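Local coordinates for protein ATP-dependent 6-phosphofructokinase isozyme 2 (Escherichia coli, PDB 3UMP) that uses ATP to phosphorylate fructose 6-phosphate to fructose 1,6-bisphosphate, the first committed step of glycolysis, as a homodimeric, magnesium-dependent kinase of the PfkB family, at residues K247-V252 and L288-R293; R90-V95 and F106-A111; V144-L149 and G169-A174; G283-L288 and D298-I303; A45-H50 and T292-H297. One frame throughout, in Å; residues are numbered along the deposited sequence.

Contact 1: K247-V252 and L288-R293. With CS (cesium ion), chain F; ATP (adenosine-5'-triphosphate), chain C.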
# COMPACT_ATOMS: atom_id res chain seq x y z
N LYS A 247 9.59 22.25 5.88
CA LYS A 247 9.12 20.94 5.44
C LYS A 247 10.25 19.93 5.24
O LYS A 247 11.24 20.21 4.57
CB LYS A 247 8.32 21.07 4.15
CG LYS A 247 7.13 20.13 4.06
CD LYS A 247 6.31 20.38 2.80
CE LYS A 247 7.04 19.88 1.55
NZ LYS A 247 6.11 19.74 0.39
N SER A 248 10.08 18.75 5.82
CA SER A 248 11.03 17.67 5.59
C SER A 248 10.72 17.04 4.24
O SER A 248 9.56 16.72 3.95
CB SER A 248 10.94 16.65 6.73
OG SER A 248 11.65 15.47 6.42
N GLN A 249 11.71 17.05 3.35
CA GLN A 249 11.65 16.32 2.09
C GLN A 249 11.82 14.80 2.26
O GLN A 249 11.07 14.01 1.71
CB GLN A 249 12.68 16.87 1.11
CG GLN A 249 12.39 18.29 0.67
CD GLN A 249 11.04 18.44 0.01
OE1 GLN A 249 10.70 17.70 -0.91
NE2 GLN A 249 10.25 19.40 0.47
N SER A 250 12.91 14.42 2.94
CA SER A 250 13.19 13.02 3.26
C SER A 250 14.01 12.90 4.54
O SER A 250 14.99 13.62 4.73
CB SER A 250 13.99 12.37 2.12
OG SER A 250 14.58 11.16 2.53
N THR A 251 13.64 11.98 5.42
CA THR A 251 14.34 11.82 6.70
C THR A 251 15.59 10.93 6.72
O THR A 251 16.25 10.83 7.75
CB THR A 251 13.37 11.34 7.79
OG1 THR A 251 12.80 10.08 7.41
CG2 THR A 251 12.26 12.35 8.01
N VAL A 252 15.91 10.29 5.60
CA VAL A 252 17.05 9.39 5.56
C VAL A 252 18.32 10.18 5.87
O VAL A 252 18.53 11.26 5.34
CB VAL A 252 17.18 8.74 4.17
CG1 VAL A 252 18.30 7.71 4.18
CG2 VAL A 252 15.87 8.12 3.75
N LEU A 288 16.20 18.19 4.46
CA LEU A 288 15.83 19.12 3.38
C LEU A 288 16.10 18.54 1.99
O LEU A 288 15.55 19.02 1.00
CB LEU A 288 16.58 20.45 3.52
CG LEU A 288 16.28 21.25 4.77
CD1 LEU A 288 17.19 22.47 4.83
CD2 LEU A 288 14.81 21.66 4.79
N ASN A 289 16.93 17.51 1.94
CA ASN A 289 17.31 16.86 0.68
C ASN A 289 16.54 15.58 0.39
O ASN A 289 16.15 14.85 1.29
CB ASN A 289 18.81 16.54 0.66
CG ASN A 289 19.67 17.70 1.12
OD1 ASN A 289 19.60 18.79 0.58
ND2 ASN A 289 20.48 17.45 2.14
N GLN A 290 16.33 15.34 -0.90
CA GLN A 290 15.65 14.15 -1.38
C GLN A 290 16.50 12.91 -1.18
O GLN A 290 17.73 12.99 -1.15
CB GLN A 290 15.30 14.30 -2.86
CG GLN A 290 14.54 15.57 -3.19
CD GLN A 290 13.10 15.52 -2.76
OE1 GLN A 290 12.46 14.47 -2.81
NE2 GLN A 290 12.57 16.65 -2.32
N GLY A 291 15.84 11.77 -1.03
CA GLY A 291 16.52 10.50 -0.90
C GLY A 291 17.49 10.37 0.26
O GLY A 291 17.17 10.73 1.39
N THR A 292 18.67 9.85 -0.04
CA THR A 292 19.68 9.55 0.98
C THR A 292 20.72 10.63 1.25
O THR A 292 21.60 10.43 2.09
CB THR A 292 20.42 8.25 0.63
OG1 THR A 292 21.10 8.42 -0.62
CG2 THR A 292 19.45 7.09 0.52
N ARG A 293 20.65 11.76 0.55
CA ARG A 293 21.66 12.80 0.70
C ARG A 293 21.76 13.28 2.14
O ARG A 293 20.76 13.58 2.79
CB ARG A 293 21.34 13.97 -0.22
CG ARG A 293 21.95 13.86 -1.61
CD ARG A 293 22.01 15.22 -2.29
NE ARG A 293 22.46 16.27 -1.38
CZ ARG A 293 22.53 17.56 -1.70
NH1 ARG A 293 22.18 17.97 -2.91
NH2 ARG A 293 22.94 18.44 -0.80
CS CS F . 17.75 13.11 3.15
PG ATP C . 17.79 7.83 11.90
O1G ATP C . 18.86 6.95 12.45
O2G ATP C . 18.37 8.41 10.60
O3G ATP C . 16.49 7.16 11.61
PB ATP C . 17.17 8.90 14.34
O1B ATP C . 15.81 8.16 14.45
O2B ATP C . 18.36 8.27 15.13
O3B ATP C . 17.59 9.06 12.81
PA ATP C . 15.93 11.47 14.60
O1A ATP C . 14.77 10.92 13.80
O2A ATP C . 15.53 12.08 15.92
O3A ATP C . 17.02 10.39 14.86
O5' ATP C . 16.67 12.56 13.67
C5' ATP C . 17.72 13.33 14.16
C4' ATP C . 17.58 14.79 14.02
O4' ATP C . 17.21 15.05 12.65
C3' ATP C . 16.45 15.34 14.77
O3' ATP C . 16.79 15.64 16.07
C2' ATP C . 16.09 16.55 14.00
O2' ATP C . 17.03 17.53 14.18
C1' ATP C . 16.22 16.07 12.62
N9 ATP C . 14.96 15.56 12.11
C8 ATP C . 14.61 14.25 12.04
N7 ATP C . 13.37 14.21 11.50
C5 ATP C . 12.96 15.48 11.24
C6 ATP C . 11.80 16.04 10.69
N6 ATP C . 10.67 15.16 10.25
N1 ATP C . 11.72 17.38 10.55
C2 ATP C . 12.73 18.18 10.94
N3 ATP C . 13.85 17.68 11.47
C4 ATP C . 13.98 16.35 11.62
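Ser250 and Gly291 meet where the two loops close round a cesium ion in the monovalent-cation site of this ribokinase-like fold, a site known to take potassium. The tight part is nearly all backbone oxygen. Ser250 O (3.2 Å) and Val252 O come from one loop and Asn289 O, Gly291 O and Arg293 O from the other, each of the last four at 3.0 to 3.1 Å from the cesium; Ala286 O completes the six. Anti to the backbone N (chi1 165°), Ser250 OG lies 2.9 Å from Gly291 O and also bonds Gln103 OE1. Val252 CG1 packs alongside Thr292 CG2 at 3.9 Å. The outer side is looser and more polar: Gln290 NE2 donates to Gln249 OE1 at 2.6 Å, a bent bond between amides whose planes stand 50° apart. A type II' turn from Gln290 to Arg293 carries two of the carbonyls, those of Gly291 and Arg293. Six backbone carbonyls and no carboxylate are consistent with a site for a large, singly charged ion.

Contact 2: R90-V95 and F106-A111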
# COMPACT_ATOMS: atom_id res chain seq x y z
N ARG A 90 27.39 -6.90 2.71
CA ARG A 90 25.97 -7.05 2.37
C ARG A 90 25.37 -5.77 1.80
O ARG A 90 25.99 -4.70 1.87
CB ARG A 90 25.17 -7.51 3.59
CG ARG A 90 25.54 -8.91 4.09
CD ARG A 90 25.22 -9.96 3.03
NE ARG A 90 25.17 -11.32 3.56
CZ ARG A 90 26.19 -12.17 3.54
NH1 ARG A 90 26.04 -13.39 4.04
NH2 ARG A 90 27.36 -11.82 3.01
N GLN A 91 24.17 -5.88 1.23
CA GLN A 91 23.53 -4.77 0.52
C GLN A 91 22.12 -4.52 1.02
O GLN A 91 21.31 -5.45 1.08
CB GLN A 91 23.45 -5.07 -0.97
CG GLN A 91 24.76 -5.46 -1.63
CD GLN A 91 24.67 -5.40 -3.15
OE1 GLN A 91 24.60 -4.32 -3.73
NE2 GLN A 91 24.64 -6.57 -3.79
N ASN A 92 21.83 -3.27 1.36
CA ASN A 92 20.45 -2.87 1.62
C ASN A 92 19.86 -2.25 0.35
O ASN A 92 20.60 -1.93 -0.58
CB ASN A 92 20.37 -1.89 2.79
CG ASN A 92 20.74 -2.55 4.12
OD1 ASN A 92 20.61 -3.76 4.27
ND2 ASN A 92 21.21 -1.75 5.07
N LEU A 93 18.54 -2.09 0.32
CA LEU A 93 17.89 -1.63 -0.89
C LEU A 93 17.00 -0.43 -0.61
O LEU A 93 16.13 -0.49 0.27
CB LEU A 93 17.06 -2.74 -1.54
CG LEU A 93 16.36 -2.37 -2.86
CD1 LEU A 93 17.35 -1.95 -3.92
CD2 LEU A 93 15.47 -3.50 -3.38
N HIS A 94 17.21 0.63 -1.38
CA HIS A 94 16.39 1.83 -1.32
C HIS A 94 15.64 1.94 -2.64
O HIS A 94 16.26 2.01 -3.70
CB HIS A 94 17.31 3.04 -1.12
CG HIS A 94 16.58 4.35 -1.10
ND1 HIS A 94 16.14 4.98 -2.24
CD2 HIS A 94 16.23 5.15 -0.07
CE1 HIS A 94 15.54 6.11 -1.92
NE2 HIS A 94 15.58 6.24 -0.60
N VAL A 95 14.31 1.92 -2.56
CA VAL A 95 13.48 1.98 -3.76
C VAL A 95 12.65 3.26 -3.82
O VAL A 95 11.81 3.50 -2.95
CB VAL A 95 12.51 0.79 -3.85
CG1 VAL A 95 11.73 0.85 -5.16
CG2 VAL A 95 13.27 -0.53 -3.72
N PHE A 106 14.65 -1.18 2.61
CA PHE A 106 14.74 -2.54 3.13
C PHE A 106 16.12 -2.72 3.75
O PHE A 106 17.13 -2.67 3.05
CB PHE A 106 14.44 -3.55 2.02
CG PHE A 106 13.11 -3.32 1.37
CD1 PHE A 106 13.00 -2.57 0.21
CD2 PHE A 106 11.95 -3.79 1.97
CE1 PHE A 106 11.76 -2.33 -0.37
CE2 PHE A 106 10.71 -3.56 1.40
CZ PHE A 106 10.61 -2.82 0.23
N VAL A 107 16.12 -2.88 5.07
CA VAL A 107 17.35 -2.93 5.86
C VAL A 107 17.57 -4.36 6.39
O VAL A 107 16.77 -4.86 7.18
CB VAL A 107 17.29 -1.94 7.05
CG1 VAL A 107 18.60 -1.99 7.86
CG2 VAL A 107 17.04 -0.52 6.55
N MET A 108 18.63 -4.99 5.91
CA MET A 108 18.96 -6.37 6.24
C MET A 108 20.23 -6.35 7.07
O MET A 108 20.90 -5.32 7.14
CB MET A 108 19.13 -7.17 4.95
CG MET A 108 17.85 -7.82 4.47
SD MET A 108 17.97 -8.31 2.75
CE MET A 108 18.17 -6.67 2.01
N PRO A 109 20.56 -7.47 7.73
CA PRO A 109 21.74 -7.47 8.61
C PRO A 109 23.04 -7.34 7.84
O PRO A 109 23.12 -7.65 6.64
CB PRO A 109 21.69 -8.86 9.27
CG PRO A 109 20.26 -9.32 9.13
CD PRO A 109 19.80 -8.74 7.82
N GLY A 110 24.08 -6.87 8.53
CA GLY A 110 25.40 -6.80 7.94
C GLY A 110 25.99 -8.19 7.78
O GLY A 110 25.46 -9.18 8.30
N ALA A 111 27.11 -8.27 7.07
CA ALA A 111 27.80 -9.54 6.89
C ALA A 111 28.27 -10.08 8.24
O ALA A 111 28.44 -9.32 9.20
CB ALA A 111 28.98 -9.38 5.96
O HOH W 1 28.29 -6.12 5.53
O HOH W 2 22.09 -3.02 7.53
O HOH W 3 22.81 -5.65 4.58
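Phe106, Arg90 and Asn92 bury the most surface where the two arms of a beta hairpin, strands 93-97 and 103-107, run antiparallel into the loops at their open end. Phe106 forms a hydrogen-bonded pair with Leu93: Phe106 N reaches Leu93 O at 2.9 Å, and Leu93 N returns a bond to Phe106 O at 3.1 Å. The Phe106 ring takes Val95 CG2 at its edge, 4.1 Å from Phe106 CE1, and meets Phe106 of the second subunit, whose chain extends the sheet through a parallel ladder.

Beyond this pair the link is made by the side chain of Asn92. CG lies beside the backbone N (chi1 -68°), which carries the amide over to the other arm; there Asn92 OD1 accepts a nearly straight bond from Met108 N at 2.9 Å, the donor standing well above the carbonyl plane. ND2 is tied through a water to Met108 O.

Arg90 lays its CG against Ala111 N at 3.4 Å, while NH2 pairs with Asp87 and the guanidinium makes a cation-pi contact with Trp88. Another water joins the backbone N atoms of Arg90 and Ala111. Since Arg90, Gln91 and Asn92 belong to the substrate site, this change from strand ladder to side-chain and water bonds is consistent with substrate-site residues being held at the open end of a hairpin that also takes part in the dimer interface.

Contact 3: V144-L149 and G169-A174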
# COMPACT_ATOMS: atom_id res chain seq x y z
N VAL A 144 29.08 -11.77 16.53
CA VAL A 144 29.71 -10.99 17.59
C VAL A 144 28.86 -11.03 18.87
O VAL A 144 27.77 -10.46 18.90
CB VAL A 144 29.90 -9.52 17.17
CG1 VAL A 144 30.64 -8.73 18.25
CG2 VAL A 144 30.65 -9.43 15.84
N LYS A 145 29.35 -11.70 19.91
CA LYS A 145 28.65 -11.71 21.20
C LYS A 145 28.67 -10.30 21.81
O LYS A 145 29.65 -9.58 21.67
CB LYS A 145 29.27 -12.71 22.18
CG LYS A 145 29.17 -14.18 21.76
CD LYS A 145 29.64 -15.10 22.89
CE LYS A 145 29.88 -16.52 22.41
NZ LYS A 145 31.32 -16.90 22.49
N LEU A 146 27.60 -9.93 22.50
CA LEU A 146 27.50 -8.59 23.08
C LEU A 146 28.64 -8.26 24.05
O LEU A 146 29.02 -7.10 24.19
CB LEU A 146 26.14 -8.41 23.78
CG LEU A 146 24.92 -8.58 22.87
CD1 LEU A 146 23.75 -9.15 23.65
CD2 LEU A 146 24.54 -7.26 22.23
N GLU A 147 29.19 -9.28 24.70
CA GLU A 147 30.29 -9.09 25.64
C GLU A 147 31.58 -8.63 24.95
O GLU A 147 32.47 -8.07 25.60
CB GLU A 147 30.55 -10.36 26.47
CG GLU A 147 31.16 -11.52 25.69
CD GLU A 147 31.66 -12.64 26.59
OE1 GLU A 147 32.23 -12.34 27.66
OE2 GLU A 147 31.50 -13.82 26.21
N LYS A 148 31.69 -8.87 23.65
CA LYS A 148 32.87 -8.44 22.90
C LYS A 148 32.81 -6.94 22.60
O LYS A 148 33.83 -6.24 22.58
CB LYS A 148 33.01 -9.24 21.61
CG LYS A 148 33.25 -10.73 21.82
CD LYS A 148 34.55 -11.01 22.57
CE LYS A 148 35.79 -10.52 21.82
NZ LYS A 148 36.20 -9.14 22.23
N LEU A 149 31.60 -6.45 22.35
CA LEU A 149 31.39 -5.02 22.16
C LEU A 149 31.72 -4.24 23.44
O LEU A 149 32.33 -3.17 23.39
CB LEU A 149 29.95 -4.75 21.72
CG LEU A 149 29.56 -3.28 21.50
CD1 LEU A 149 30.51 -2.62 20.51
CD2 LEU A 149 28.13 -3.20 21.00
N GLY A 169 18.84 -1.67 20.69
CA GLY A 169 18.65 -2.98 21.29
C GLY A 169 19.72 -3.31 22.31
O GLY A 169 20.23 -2.43 23.00
N GLU A 170 20.06 -4.60 22.39
CA GLU A 170 21.02 -5.10 23.36
C GLU A 170 22.43 -4.54 23.15
O GLU A 170 23.22 -4.46 24.09
CB GLU A 170 21.07 -6.62 23.30
CG GLU A 170 19.72 -7.31 23.21
CD GLU A 170 19.85 -8.77 22.81
OE1 GLU A 170 19.82 -9.64 23.70
OE2 GLU A 170 20.00 -9.04 21.60
N ALA A 171 22.75 -4.19 21.90
CA ALA A 171 24.05 -3.61 21.59
C ALA A 171 24.24 -2.26 22.28
O ALA A 171 25.34 -1.93 22.72
CB ALA A 171 24.23 -3.47 20.08
N LEU A 172 23.17 -1.49 22.39
CA LEU A 172 23.23 -0.20 23.08
C LEU A 172 23.39 -0.38 24.59
O LEU A 172 24.20 0.30 25.23
CB LEU A 172 21.97 0.64 22.77
CG LEU A 172 21.92 2.04 23.38
CD1 LEU A 172 23.03 2.94 22.82
CD2 LEU A 172 20.55 2.69 23.14
N SER A 173 22.62 -1.30 25.17
CA SER A 173 22.77 -1.62 26.59
C SER A 173 24.18 -2.12 26.89
O SER A 173 24.78 -1.74 27.90
CB SER A 173 21.73 -2.66 27.03
OG SER A 173 20.41 -2.24 26.74
N ALA A 174 24.70 -2.97 26.01
CA ALA A 174 26.03 -3.55 26.19
C ALA A 174 27.10 -2.47 26.11
O ALA A 174 28.09 -2.50 26.83
CB ALA A 174 26.28 -4.62 25.16
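The first turns of helix 146-158 and helix 169-176 approach each other most closely at Leu146 and Ala174, whose CA atoms are 6.1 Å apart. These are successive helices of the alpha/beta ribokinase fold: the chain runs from the first through strand 162-166 of the central parallel sheet and on into the second. Lys148 N bonds Lys145 O at 2.9 Å near the start of the first helix, and Ala174 N to Glu170 O is a regular helical bond in the other.

The packing is by van der Waals contact, without a hydrogen bond between the two segments. Leu146 buries the most surface here, crossing the side chain of Glu170 at about a right angle so that both of its methyls straddle Glu170 CB, Leu146 CD1 and CD2 each at 3.7 Å. CD2 also presses on the backbone at the Glu170-Ala171 peptide. One turn further along the second helix, Ala174 CB sits against Leu146 CB at 4.0 Å. Leu149 works from the buried side, where Leu140 of a neighbouring loop touches Leu146, Leu149 and Ala171 alike. Leu149 CG is anti to the backbone N (chi1 179°), a setting that sends the branch across to the second helix, where Leu149 CD2 rests 3.5 Å from Ala171 O and 4.0 Å from Ala171 CB.

Contact 4: G283-L288 and D298-I303. With CS (cesium ion), chain F; ATP (adenosine-5'-triphosphate), chain C.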
# COMPACT_ATOMS: atom_id res chain seq x y z
N GLY A 283 21.00 17.54 11.56
CA GLY A 283 19.95 16.56 11.35
C GLY A 283 18.81 17.09 10.50
O GLY A 283 18.35 16.43 9.58
N SER A 284 18.36 18.30 10.82
CA SER A 284 17.25 18.88 10.09
C SER A 284 17.65 19.34 8.69
O SER A 284 16.85 19.28 7.75
CB SER A 284 16.58 19.98 10.92
OG SER A 284 16.10 19.46 12.15
N ALA A 285 18.91 19.77 8.53
CA ALA A 285 19.43 20.10 7.21
C ALA A 285 19.41 18.85 6.33
O ALA A 285 19.10 18.91 5.13
CB ALA A 285 20.86 20.65 7.31
N ALA A 286 19.68 17.70 6.93
CA ALA A 286 19.69 16.47 6.16
C ALA A 286 18.32 16.20 5.55
O ALA A 286 18.21 15.75 4.42
CB ALA A 286 20.13 15.30 7.02
N THR A 287 17.28 16.48 6.32
CA THR A 287 15.91 16.24 5.88
C THR A 287 15.51 17.08 4.67
O THR A 287 14.56 16.75 3.97
CB THR A 287 14.89 16.46 7.02
OG1 THR A 287 14.76 17.86 7.29
CG2 THR A 287 15.33 15.74 8.28
N LEU A 288 16.20 18.19 4.46
CA LEU A 288 15.83 19.12 3.38
C LEU A 288 16.10 18.54 1.99
O LEU A 288 15.55 19.02 1.00
CB LEU A 288 16.58 20.45 3.52
CG LEU A 288 16.28 21.25 4.77
CD1 LEU A 288 17.19 22.47 4.83
CD2 LEU A 288 14.81 21.66 4.79
N ASP A 298 26.11 24.41 4.01
CA ASP A 298 25.39 25.68 3.99
C ASP A 298 24.02 25.61 4.66
O ASP A 298 23.62 26.55 5.36
CB ASP A 298 25.26 26.22 2.57
CG ASP A 298 26.61 26.54 1.95
OD1 ASP A 298 27.61 26.57 2.69
OD2 ASP A 298 26.66 26.75 0.72
N ASP A 299 23.31 24.50 4.46
CA ASP A 299 21.99 24.35 5.06
C ASP A 299 22.13 24.23 6.57
O ASP A 299 21.34 24.77 7.32
CB ASP A 299 21.27 23.10 4.54
CG ASP A 299 20.78 23.24 3.12
OD1 ASP A 299 20.55 24.39 2.69
OD2 ASP A 299 20.62 22.19 2.46
N THR A 300 23.16 23.49 7.00
CA THR A 300 23.42 23.31 8.42
C THR A 300 23.77 24.65 9.05
O THR A 300 23.25 24.99 10.10
CB THR A 300 24.57 22.31 8.67
OG1 THR A 300 24.24 21.03 8.10
CG2 THR A 300 24.84 22.16 10.18
N GLN A 301 24.62 25.43 8.38
CA GLN A 301 24.99 26.75 8.89
C GLN A 301 23.77 27.66 9.05
O GLN A 301 23.64 28.39 10.04
CB GLN A 301 26.03 27.42 7.98
CG GLN A 301 26.39 28.85 8.39
CD GLN A 301 27.48 29.46 7.52
OE1 GLN A 301 27.84 28.92 6.47
NE2 GLN A 301 28.03 30.60 7.96
N LYS A 302 22.88 27.64 8.05
CA LYS A 302 21.71 28.51 8.05
C LYS A 302 20.78 28.19 9.23
O LYS A 302 20.27 29.09 9.90
CB LYS A 302 20.94 28.36 6.74
CG LYS A 302 19.71 29.25 6.58
CD LYS A 302 18.88 28.84 5.35
CE LYS A 302 19.64 29.07 4.04
NZ LYS A 302 18.89 28.57 2.84
N ILE A 303 20.54 26.92 9.46
CA ILE A 303 19.69 26.51 10.58
C ILE A 303 20.36 26.82 11.92
O ILE A 303 19.71 27.30 12.86
CB ILE A 303 19.34 25.01 10.48
CG1 ILE A 303 18.54 24.75 9.20
CG2 ILE A 303 18.57 24.53 11.72
CD1 ILE A 303 18.38 23.27 8.86
CS CS F . 17.75 13.11 3.15
PG ATP C . 17.79 7.83 11.90
O1G ATP C . 18.86 6.95 12.45
O2G ATP C . 18.37 8.41 10.60
O3G ATP C . 16.49 7.16 11.61
PB ATP C . 17.17 8.90 14.34
O1B ATP C . 15.81 8.16 14.45
O2B ATP C . 18.36 8.27 15.13
O3B ATP C . 17.59 9.06 12.81
PA ATP C . 15.93 11.47 14.60
O1A ATP C . 14.77 10.92 13.80
O2A ATP C . 15.53 12.08 15.92
O3A ATP C . 17.02 10.39 14.86
O5' ATP C . 16.67 12.56 13.67
C5' ATP C . 17.72 13.33 14.16
C4' ATP C . 17.58 14.79 14.02
O4' ATP C . 17.21 15.05 12.65
C3' ATP C . 16.45 15.34 14.77
O3' ATP C . 16.79 15.64 16.07
C2' ATP C . 16.09 16.55 14.00
O2' ATP C . 17.03 17.53 14.18
C1' ATP C . 16.22 16.07 12.62
N9 ATP C . 14.96 15.56 12.11
C8 ATP C . 14.61 14.25 12.04
N7 ATP C . 13.37 14.21 11.50
C5 ATP C . 12.96 15.48 11.24
C6 ATP C . 11.80 16.04 10.69
N6 ATP C . 10.67 15.16 10.25
N1 ATP C . 11.72 17.38 10.55
C2 ATP C . 12.73 18.18 10.94
N3 ATP C . 13.85 17.68 11.47
C4 ATP C . 13.98 16.35 11.62
O HOH W 4 21.17 19.83 3.62
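Ser284 and Ala285 touch Ile303 where the end of helix 272-287 packs on the C-terminal helix 297-308 of this ribokinase-like fold; the axes of the two short segments approach to 8.4 Å, with 127° between their N-to-C directions. Gly283 lies against the ATP ribose, Gly283 C being 3.4 Å from ATP O4'. Ser284 turns its hydroxyl to the nucleotide, Ser284 OG donating to ATP N3 at 2.9 Å and accepting from O2', so base and sugar are read by one atom. Ala285 faces the partner helix: its CB fits among Asp299 CB, Thr300 OG1 and Ile303 CD1, the OG1 being bonded to Ser296 O. Ala286 points its carbonyl at the cesium, and Thr287 lays CG2 against the adenine, 3.7 Å from ATP C4, while its OG1 donates back to Ser284 O. Leu288 ends the run with CD1 near Ile303 CD1 and the carboxylate carbon of Asp299. Between the helices a water donates to both sides, 2.7 Å from Ala285 O and 2.7 Å from Asp299 OD2.

Contact 5: A45-H50 and T292-H297. With CS (cesium ion), chain F.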
# COMPACT_ATOMS: atom_id res chain seq x y z
N ALA A 45 30.96 9.53 9.32
CA ALA A 45 32.18 10.04 8.71
C ALA A 45 31.90 10.85 7.45
O ALA A 45 32.56 11.86 7.19
CB ALA A 45 33.16 8.91 8.42
N ARG A 46 30.92 10.43 6.66
CA ARG A 46 30.55 11.18 5.46
C ARG A 46 29.92 12.53 5.80
O ARG A 46 30.20 13.54 5.16
CB ARG A 46 29.60 10.37 4.58
CG ARG A 46 30.23 9.10 4.02
CD ARG A 46 29.20 8.24 3.30
NE ARG A 46 28.77 8.86 2.05
CZ ARG A 46 27.52 8.86 1.60
NH1 ARG A 46 26.56 8.27 2.29
NH2 ARG A 46 27.23 9.45 0.44
N ALA A 47 29.07 12.55 6.83
CA ALA A 47 28.46 13.82 7.25
C ALA A 47 29.53 14.76 7.78
O ALA A 47 29.46 15.98 7.56
CB ALA A 47 27.38 13.59 8.30
N ILE A 48 30.52 14.21 8.46
CA ILE A 48 31.60 15.03 9.01
C ILE A 48 32.39 15.72 7.89
O ILE A 48 32.79 16.88 8.02
CB ILE A 48 32.52 14.20 9.92
CG1 ILE A 48 31.88 14.08 11.30
CG2 ILE A 48 33.93 14.80 10.01
CD1 ILE A 48 32.52 13.02 12.21
N ALA A 49 32.59 15.00 6.79
CA ALA A 49 33.25 15.59 5.63
C ALA A 49 32.40 16.69 5.00
O ALA A 49 32.92 17.74 4.60
CB ALA A 49 33.57 14.52 4.60
N HIS A 50 31.09 16.47 4.90
CA HIS A 50 30.20 17.51 4.36
C HIS A 50 30.27 18.77 5.21
O HIS A 50 30.12 19.89 4.71
CB HIS A 50 28.75 17.03 4.28
CG HIS A 50 28.52 15.99 3.23
ND1 HIS A 50 29.51 15.57 2.37
CD2 HIS A 50 27.41 15.28 2.90
CE1 HIS A 50 29.03 14.65 1.56
NE2 HIS A 50 27.76 14.45 1.86
N THR A 292 18.67 9.85 -0.04
CA THR A 292 19.68 9.55 0.98
C THR A 292 20.72 10.63 1.25
O THR A 292 21.60 10.43 2.09
CB THR A 292 20.42 8.25 0.63
OG1 THR A 292 21.10 8.42 -0.62
CG2 THR A 292 19.45 7.09 0.52
N ARG A 293 20.65 11.76 0.55
CA ARG A 293 21.66 12.80 0.70
C ARG A 293 21.76 13.28 2.14
O ARG A 293 20.76 13.58 2.79
CB ARG A 293 21.34 13.97 -0.22
CG ARG A 293 21.95 13.86 -1.61
CD ARG A 293 22.01 15.22 -2.29
NE ARG A 293 22.46 16.27 -1.38
CZ ARG A 293 22.53 17.56 -1.70
NH1 ARG A 293 22.18 17.97 -2.91
NH2 ARG A 293 22.94 18.44 -0.80
N LEU A 294 22.99 13.37 2.62
CA LEU A 294 23.32 13.82 3.96
C LEU A 294 23.31 15.33 4.06
O LEU A 294 23.20 16.03 3.06
CB LEU A 294 24.66 13.25 4.42
CG LEU A 294 24.74 11.72 4.44
CD1 LEU A 294 26.12 11.25 4.87
CD2 LEU A 294 23.66 11.14 5.34
N CYS A 295 23.39 15.84 5.28
CA CYS A 295 23.38 17.29 5.51
C CYS A 295 24.43 17.99 4.65
O CYS A 295 25.51 17.44 4.42
CB CYS A 295 23.68 17.61 6.97
SG CYS A 295 25.24 16.89 7.61
N SER A 296 24.12 19.20 4.18
CA SER A 296 25.11 20.02 3.49
C SER A 296 25.61 21.10 4.45
O SER A 296 24.91 21.49 5.38
CB SER A 296 24.50 20.68 2.26
OG SER A 296 23.63 21.72 2.66
N HIS A 297 26.81 21.59 4.20
CA HIS A 297 27.40 22.62 5.06
C HIS A 297 26.55 23.90 5.16
O HIS A 297 26.31 24.42 6.25
CB HIS A 297 28.82 22.96 4.61
CG HIS A 297 29.43 24.11 5.35
ND1 HIS A 297 29.28 25.42 4.94
CD2 HIS A 297 30.19 24.15 6.46
CE1 HIS A 297 29.92 26.22 5.77
NE2 HIS A 297 30.49 25.47 6.71
CS CS F . 17.75 13.11 3.15
O HOH W 5 28.46 20.35 2.13
O HOH W 6 25.25 12.46 0.99
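Leu294 pushes its CD1 methyl into the side of helix 40-50, 3.6 Å from Arg46 CB and close to the backbone N of Ala47. The same methyl lies over one face of the Arg46 guanidinium, whose charge is met by Glu76 and whose NH1 bonds Asn43, a residue of the substrate site. His50 stands across Leu294 at about a right angle. The His50 ring, with CG beside the backbone N (chi1 -70°), brings His50 CD2 to 3.7 Å from Leu294 CB and presents an edge to Cys295 O, 3.3 Å from CD2. In this PfkB-family fold the segment 292-297 leads from the monovalent-cation loop, where Arg293 O binds the cesium ion, to the N-cap of the last helix at Ser296. Cys295 SG touches Ala47 CB at 4.0 Å. Water mediates the polar links: one molecule accepts from Leu294 N and is weakly bonded to His50 NE2, while another donates to His50 O at 3.1 Å and accepts from His297 N at 2.9 Å.

How the contacts relate
Contacts 1, 4 and 5 form one cluster, their centres 10 to 12 Å apart, and each supplies carbonyl oxygen to the same cesium ion. Contact 1 is a surface meeting of loops ruled by metal coordination; contact 4, the buried one, is helix packing with ATP on its flank; contacts 2, 3 and 5 are partly buried. Contact 5 carries the cation loop to helix 40-50. Leu288 belongs to contacts 1 and 4, Thr292 and Arg293 to contacts 1 and 5. Contact 2, in the sheet at the dimer interface, relies on backbone bonds, one side-chain amide and water, and reaches the cluster where His94 touches Thr292. Contact 3, packed without a hydrogen bond between its segments, lies across the chain's centre, about 31 Å from contact 1 between centres.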